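Local coordinates for protein putative prolyl-tRNA synthetase (Leishmania major, PDB 5XIL) that probably catalyses the ATP-dependent attachment of L-proline to tRNA(Pro), this chain being the C-terminal piece with the class II catalytic core, anticodon-binding and zinc-binding C-terminal domains, at residues A7-N12 and I218-R223; S14-D19 and V271-H276. One frame throughout, in Å; residues are numbered along the deposited sequence. Where two conformers were deposited one is given.

Interaction 1 (A7-N12 and I218-R223); sequences AKREEN and IEAVGR. With MG (magnesium ion), chain F.
R9 reaches toward A220 with CG set beside its own backbone N (chi1 -78°) and a bend farther out at chi3 (53°), which brings the guanidinium over the methyl group of A220. The NH2 atom of R9 lies 3.9 Å from CB of A220, which packs on one face of the flat group. At the edge of the guanidinium, near its plane, stands OE1 of E219; its 4.5 Å from NH2 of R9 is too long for a salt bridge, though the opposite charges probably still attract. No direct hydrogen bond joins the two loops, and water does the polar work. In this one of two conformers of R9, a water accepts from NH2 of R9 and from the backbone N of A220, the latter at 3.1 Å, while a second donates to both R9 O and A220 O. The other branch of the same carboxylate has a separate task: E219 OE2 binds magnesium at 2.2 Å, with four waters and H413 completing the shell. Loop 218-223 is a tight hairpin turn with a G1 beta bulge, in which G222, at positive phi, and R223 both face I218. It connects strands 210-218 and 223-234, whereas 7-12 leads into helix 13-23, where N12 is the N-cap and F13 packs on A220; NH1 of R9 meanwhile bonds to M274 O in helix 267-276.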
loop_
_atom_site.group_PDB
_atom_site.type_symbol
_atom_site.label_atom_id
_atom_site.label_comp_id
_atom_site.label_asym_id
_atom_site.label_seq_id
_atom_site.Cartn_x
_atom_site.Cartn_y
_atom_site.Cartn_z
ATOM N N ALA A 7 -9.685 33.904 -1.266
ATOM C CA ALA A 7 -10.630 34.122 -2.363
ATOM C C ALA A 7 -11.814 33.246 -2.082
ATOM O O ALA A 7 -11.632 32.190 -1.469
ATOM C CB ALA A 7 -10.029 33.752 -3.688
ATOM N N LYS A 8 -12.994 33.686 -2.513
ATOM C CA LYS A 8 -14.201 32.889 -2.431
ATOM C C LYS A 8 -14.255 31.944 -3.630
ATOM O O LYS A 8 -13.777 32.294 -4.755
ATOM C CB LYS A 8 -15.462 33.762 -2.387
ATOM C CG LYS A 8 -15.725 34.421 -1.061
ATOM C CD LYS A 8 -17.151 34.965 -0.951
ATOM C CE LYS A 8 -17.277 35.724 0.372
ATOM N NZ LYS A 8 -18.643 36.204 0.755
ATOM N N ARG A 9 -14.836 30.755 -3.396
ATOM C CA ARG A 9 -14.960 29.762 -4.489
ATOM C C ARG A 9 -15.724 30.315 -5.668
ATOM O O ARG A 9 -15.381 30.025 -6.819
ATOM C CB ARG A 9 -15.718 28.546 -4.024
ATOM C CG ARG A 9 -14.911 27.616 -3.200
ATOM C CD ARG A 9 -15.816 26.753 -2.347
ATOM N NE ARG A 9 -16.801 26.097 -3.170
ATOM C CZ ARG A 9 -16.657 24.868 -3.690
ATOM N NH1 ARG A 9 -15.569 24.142 -3.483
ATOM N NH2 ARG A 9 -17.620 24.405 -4.459
ATOM N N GLU A 10 -16.766 31.090 -5.362
ATOM C CA GLU A 10 -17.730 31.648 -6.368
ATOM C C GLU A 10 -17.122 32.778 -7.158
ATOM O O GLU A 10 -17.654 33.144 -8.220
ATOM C CB GLU A 10 -19.012 32.165 -5.680
ATOM C CG GLU A 10 -19.845 31.108 -4.942
ATOM C CD GLU A 10 -19.338 30.720 -3.538
ATOM O OE1 GLU A 10 -18.466 31.409 -2.967
ATOM O OE2 GLU A 10 -19.813 29.669 -3.004
ATOM N N GLU A 11 -15.975 33.286 -6.696
ATOM C CA GLU A 11 -15.366 34.459 -7.297
ATOM C C GLU A 11 -14.096 34.239 -8.015
ATOM O O GLU A 11 -13.905 34.829 -9.067
ATOM C CB GLU A 11 -15.145 35.545 -6.259
ATOM C CG GLU A 11 -16.441 35.986 -5.634
ATOM C CD GLU A 11 -17.447 36.487 -6.645
ATOM O OE1 GLU A 11 -17.054 37.215 -7.574
ATOM O OE2 GLU A 11 -18.640 36.184 -6.488
ATOM N N ASN A 12 -13.216 33.392 -7.481
ATOM C CA ASN A 12 -11.997 33.054 -8.150
ATOM C C ASN A 12 -11.550 31.646 -7.729
ATOM O O ASN A 12 -10.767 31.477 -6.836
ATOM C CB ASN A 12 -10.884 34.008 -7.814
ATOM C CG ASN A 12 -9.685 33.766 -8.665
ATOM O OD1 ASN A 12 -9.475 32.660 -9.204
ATOM N ND2 ASN A 12 -8.846 34.778 -8.772
ATOM N N ILE A 218 -18.222 19.665 -10.683
ATOM C CA ILE A 218 -17.540 20.781 -9.990
ATOM C C ILE A 218 -18.391 22.020 -10.049
ATOM O O ILE A 218 -18.351 22.857 -11.016
ATOM C CB ILE A 218 -16.141 21.016 -10.540
ATOM C CG1 ILE A 218 -15.360 19.752 -10.740
ATOM C CG2 ILE A 218 -15.329 22.004 -9.674
ATOM C CD1 ILE A 218 -15.105 18.931 -9.535
ATOM N N GLU A 219 -19.158 22.212 -8.977
ATOM C CA GLU A 219 -20.178 23.232 -8.935
ATOM C C GLU A 219 -19.649 24.636 -9.106
ATOM O O GLU A 219 -20.320 25.468 -9.695
ATOM C CB GLU A 219 -20.954 23.140 -7.597
ATOM C CG GLU A 219 -22.334 23.839 -7.683
ATOM C CD GLU A 219 -22.367 25.216 -7.072
ATOM O OE1 GLU A 219 -21.676 25.353 -6.033
ATOM O OE2 GLU A 219 -23.159 26.104 -7.574
ATOM N N ALA A 220 -18.489 24.926 -8.532
ATOM C CA ALA A 220 -18.024 26.322 -8.469
ATOM C C ALA A 220 -17.807 26.866 -9.841
ATOM O O ALA A 220 -17.932 28.048 -10.059
ATOM C CB ALA A 220 -16.746 26.429 -7.691
ATOM N N VAL A 221 -17.438 26.001 -10.775
ATOM C CA VAL A 221 -17.146 26.414 -12.159
ATOM C C VAL A 221 -18.111 25.803 -13.191
ATOM O O VAL A 221 -18.016 26.135 -14.344
ATOM C CB VAL A 221 -15.691 26.180 -12.588
ATOM C CG1 VAL A 221 -14.724 27.140 -11.878
ATOM C CG2 VAL A 221 -15.192 24.726 -12.468
ATOM N N GLY A 222 -19.034 24.971 -12.754
ATOM C CA GLY A 222 -20.020 24.377 -13.580
ATOM C C GLY A 222 -19.434 23.425 -14.597
ATOM O O GLY A 222 -19.885 23.401 -15.750
ATOM N N ARG A 223 -18.481 22.628 -14.178
ATOM C CA ARG A 223 -17.802 21.693 -15.105
ATOM C C ARG A 223 -17.839 20.295 -14.632
ATOM O O ARG A 223 -17.854 19.991 -13.411
ATOM C CB ARG A 223 -16.380 22.109 -15.354
ATOM C CG ARG A 223 -16.190 23.503 -15.925
ATOM C CD ARG A 223 -14.753 23.842 -16.275
ATOM N NE ARG A 223 -14.824 25.069 -17.056
ATOM C CZ ARG A 223 -14.777 25.151 -18.397
ATOM N NH1 ARG A 223 -14.470 24.084 -19.164
ATOM N NH2 ARG A 223 -14.981 26.337 -18.957
HETATM MG MG MG F . -24.544 26.632 -9.225
HETATM O O HOH W 1 -17.193 22.963 -6.511
HETATM O O HOH W 2 -15.982 30.430 -9.643
HETATM O O HOH W 3 -22.961 25.629 -10.415
HETATM O O HOH W 4 -25.843 27.295 -10.870
HETATM O O HOH W 5 -25.987 27.512 -8.123
HETATM O O HOH W 6 -23.392 28.139 -9.299
#

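Interaction 2 (S14-D19 and V271-H276); sequences SAWYID and VMIMVH. With ACT (acetate ion), chain D.
Helix-to-helix packing brings the N-terminal helix 13-23 against helix 267-276 of the class II catalytic core, with a Met-aromatic contact at its centre. The short helical segments cross at 116°, their axes 11.0 Å apart at closest approach, and the CA atoms of Y17 and M274 are the nearest pair. M274 is extended beyond CG and lays its terminal methyl over one face of the Y17 ring: CE is 3.8 Å from the ring centroid and 18° off the normal, a CH-pi contact offset toward the rim. The sulfur SD stands farther off and oblique, 5.2 Å from the same centroid. The side chains of I273 and Y17 cross at about a right angle, and CG2 of I273 touches CE1 of Y17 at 3.5 Å. With CG anti to the backbone N (chi1 -179°), Y17 projects its ring between the helices, and its hydroxyl is hydrogen-bonded to P149 O. All four touching residues are buried, and no hydrogen bond crosses between the segments. An acetate, probably from the crystallisation liquor, sits beside Y17 and M274; its O accepts from OG of S14 at 3.1 Å, and its methyl lies near CB of Y17. W16, whose NE1 bonds to D278 O, points the edge of its indole across the interface, and the carbonyl O of I273 lies in the indole plane at that edge, 3.6 Å from CH2 of W16.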
loop_
_atom_site.group_PDB
_atom_site.type_symbol
_atom_site.label_atom_id
_atom_site.label_comp_id
_atom_site.label_asym_id
_atom_site.label_seq_id
_atom_site.Cartn_x
_atom_site.Cartn_y
_atom_site.Cartn_z
ATOM N N SER A 14 -9.751 29.111 -9.025
ATOM C CA SER A 14 -8.343 28.729 -9.050
ATOM C C SER A 14 -7.505 29.247 -7.889
ATOM O O SER A 14 -6.651 28.523 -7.394
ATOM C CB SER A 14 -7.665 29.211 -10.306
ATOM O OG SER A 14 -8.302 28.586 -11.344
ATOM N N ALA A 15 -7.683 30.496 -7.517
ATOM C CA ALA A 15 -6.951 31.058 -6.410
ATOM C C ALA A 15 -7.434 30.488 -5.065
ATOM O O ALA A 15 -6.657 30.281 -4.157
ATOM C CB ALA A 15 -7.092 32.580 -6.388
ATOM N N TRP A 16 -8.733 30.259 -4.948
ATOM C CA TRP A 16 -9.269 29.609 -3.786
ATOM C C TRP A 16 -8.589 28.235 -3.595
ATOM O O TRP A 16 -8.128 27.918 -2.507
ATOM C CB TRP A 16 -10.756 29.421 -3.968
ATOM C CG TRP A 16 -11.342 28.569 -2.913
ATOM C CD1 TRP A 16 -11.785 28.985 -1.695
ATOM C CD2 TRP A 16 -11.599 27.162 -2.976
ATOM N NE1 TRP A 16 -12.280 27.944 -0.976
ATOM C CE2 TRP A 16 -12.152 26.794 -1.711
ATOM C CE3 TRP A 16 -11.416 26.194 -3.948
ATOM C CZ2 TRP A 16 -12.528 25.469 -1.398
ATOM C CZ3 TRP A 16 -11.774 24.886 -3.645
ATOM C CH2 TRP A 16 -12.308 24.533 -2.356
ATOM N N TYR A 17 -8.525 27.464 -4.675
ATOM C CA TYR A 17 -8.061 26.064 -4.575
ATOM C C TYR A 17 -6.588 26.080 -4.168
ATOM O O TYR A 17 -6.183 25.341 -3.279
ATOM C CB TYR A 17 -8.200 25.429 -5.934
ATOM C CG TYR A 17 -7.791 23.982 -6.032
ATOM C CD1 TYR A 17 -8.574 22.996 -5.502
ATOM C CD2 TYR A 17 -6.668 23.610 -6.725
ATOM C CE1 TYR A 17 -8.198 21.677 -5.603
ATOM C CE2 TYR A 17 -6.293 22.288 -6.851
ATOM C CZ TYR A 17 -7.082 21.328 -6.270
ATOM O OH TYR A 17 -6.687 20.019 -6.429
ATOM N N ILE A 18 -5.761 26.887 -4.860
ATOM C CA ILE A 18 -4.369 26.997 -4.476
ATOM C C ILE A 18 -4.152 27.441 -3.036
ATOM O O ILE A 18 -3.326 26.867 -2.358
ATOM C CB ILE A 18 -3.601 27.950 -5.397
ATOM C CG1 ILE A 18 -3.403 27.300 -6.716
ATOM C CG2 ILE A 18 -2.222 28.266 -4.851
ATOM C CD1 ILE A 18 -3.276 28.329 -7.803
ATOM N N ASP A 19 -4.929 28.392 -2.546
ATOM C CA ASP A 19 -4.818 28.873 -1.180
ATOM C C ASP A 19 -5.217 27.734 -0.219
ATOM O O ASP A 19 -4.598 27.512 0.801
ATOM C CB ASP A 19 -5.706 30.124 -0.937
ATOM C CG ASP A 19 -5.247 30.995 0.255
ATOM O OD1 ASP A 19 -4.034 31.128 0.434
ATOM O OD2 ASP A 19 -6.111 31.552 1.035
ATOM N N VAL A 271 -10.800 16.202 -6.776
ATOM C CA VAL A 271 -12.254 16.208 -6.860
ATOM C C VAL A 271 -12.867 16.446 -5.471
ATOM O O VAL A 271 -13.731 17.283 -5.277
ATOM C CB VAL A 271 -12.810 14.916 -7.480
ATOM C CG1 VAL A 271 -14.329 14.833 -7.405
ATOM C CG2 VAL A 271 -12.415 14.799 -8.975
ATOM N N MET A 272 -12.364 15.702 -4.527
ATOM C CA MET A 272 -12.805 15.794 -3.119
ATOM C C MET A 272 -12.696 17.208 -2.564
ATOM O O MET A 272 -13.652 17.709 -1.983
ATOM C CB MET A 272 -12.029 14.761 -2.290
ATOM C CG MET A 272 -12.410 14.787 -0.808
ATOM S SD MET A 272 -11.179 13.906 0.183
ATOM C CE MET A 272 -9.769 14.891 0.140
ATOM N N ILE A 273 -11.565 17.844 -2.783
ATOM C CA ILE A 273 -11.342 19.238 -2.390
ATOM C C ILE A 273 -12.291 20.192 -3.047
ATOM O O ILE A 273 -12.956 20.999 -2.386
ATOM C CB ILE A 273 -9.907 19.645 -2.700
ATOM C CG1 ILE A 273 -8.891 18.881 -1.828
ATOM C CG2 ILE A 273 -9.706 21.160 -2.496
ATOM C CD1 ILE A 273 -7.516 18.889 -2.425
ATOM N N MET A 274 -12.460 20.014 -4.346
ATOM C CA MET A 274 -13.300 20.903 -5.123
ATOM C C MET A 274 -14.764 20.741 -4.763
ATOM O O MET A 274 -15.567 21.729 -4.832
ATOM C CB MET A 274 -13.107 20.588 -6.613
ATOM C CG MET A 274 -11.782 21.026 -7.116
ATOM S SD MET A 274 -11.601 20.980 -8.863
ATOM C CE MET A 274 -9.893 21.506 -8.783
ATOM N N VAL A 275 -15.155 19.523 -4.414
ATOM C CA VAL A 275 -16.555 19.249 -4.094
ATOM C C VAL A 275 -16.938 19.750 -2.687
ATOM O O VAL A 275 -18.001 20.359 -2.486
ATOM C CB VAL A 275 -16.890 17.749 -4.289
ATOM C CG1 VAL A 275 -18.284 17.430 -3.753
ATOM C CG2 VAL A 275 -16.815 17.379 -5.773
ATOM N N HIS A 276 -16.071 19.548 -1.714
ATOM C CA HIS A 276 -16.458 19.804 -0.317
ATOM C C HIS A 276 -15.915 21.046 0.322
ATOM O O HIS A 276 -16.443 21.496 1.367
ATOM C CB HIS A 276 -16.024 18.617 0.544
ATOM C CG HIS A 276 -16.722 17.353 0.230
ATOM N ND1 HIS A 276 -18.085 17.176 0.347
ATOM C CD2 HIS A 276 -16.224 16.175 -0.146
ATOM C CE1 HIS A 276 -18.380 15.935 0.055
ATOM N NE2 HIS A 276 -17.267 15.324 -0.298
HETATM C C ACT D . -8.947 25.024 -10.749
HETATM O O ACT D . -7.852 25.539 -10.931
HETATM O OXT ACT D . -9.830 24.813 -11.638
HETATM C CH3 ACT D . -9.217 24.638 -9.324
#

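How the interactions relate
Interaction 2 is a buried core contact between two helices, whereas interaction 1 is a partly buried meeting of two loops. Neither has a direct hydrogen bond between its segments: interaction 2 relies on apolar and aromatic packing, while interaction 1 uses bridging waters and brings in charge and a metal-binding carboxylate. Both join the N-terminal region to the class II core, since 7-12 runs directly into the helix carrying 14-19. The contacts lie about 9 Å apart, centre to centre, and touch. R9 links them through a cation-pi contact with W16, while CD1 of I218, the last residue of strand 210-218, packs on CB of M274.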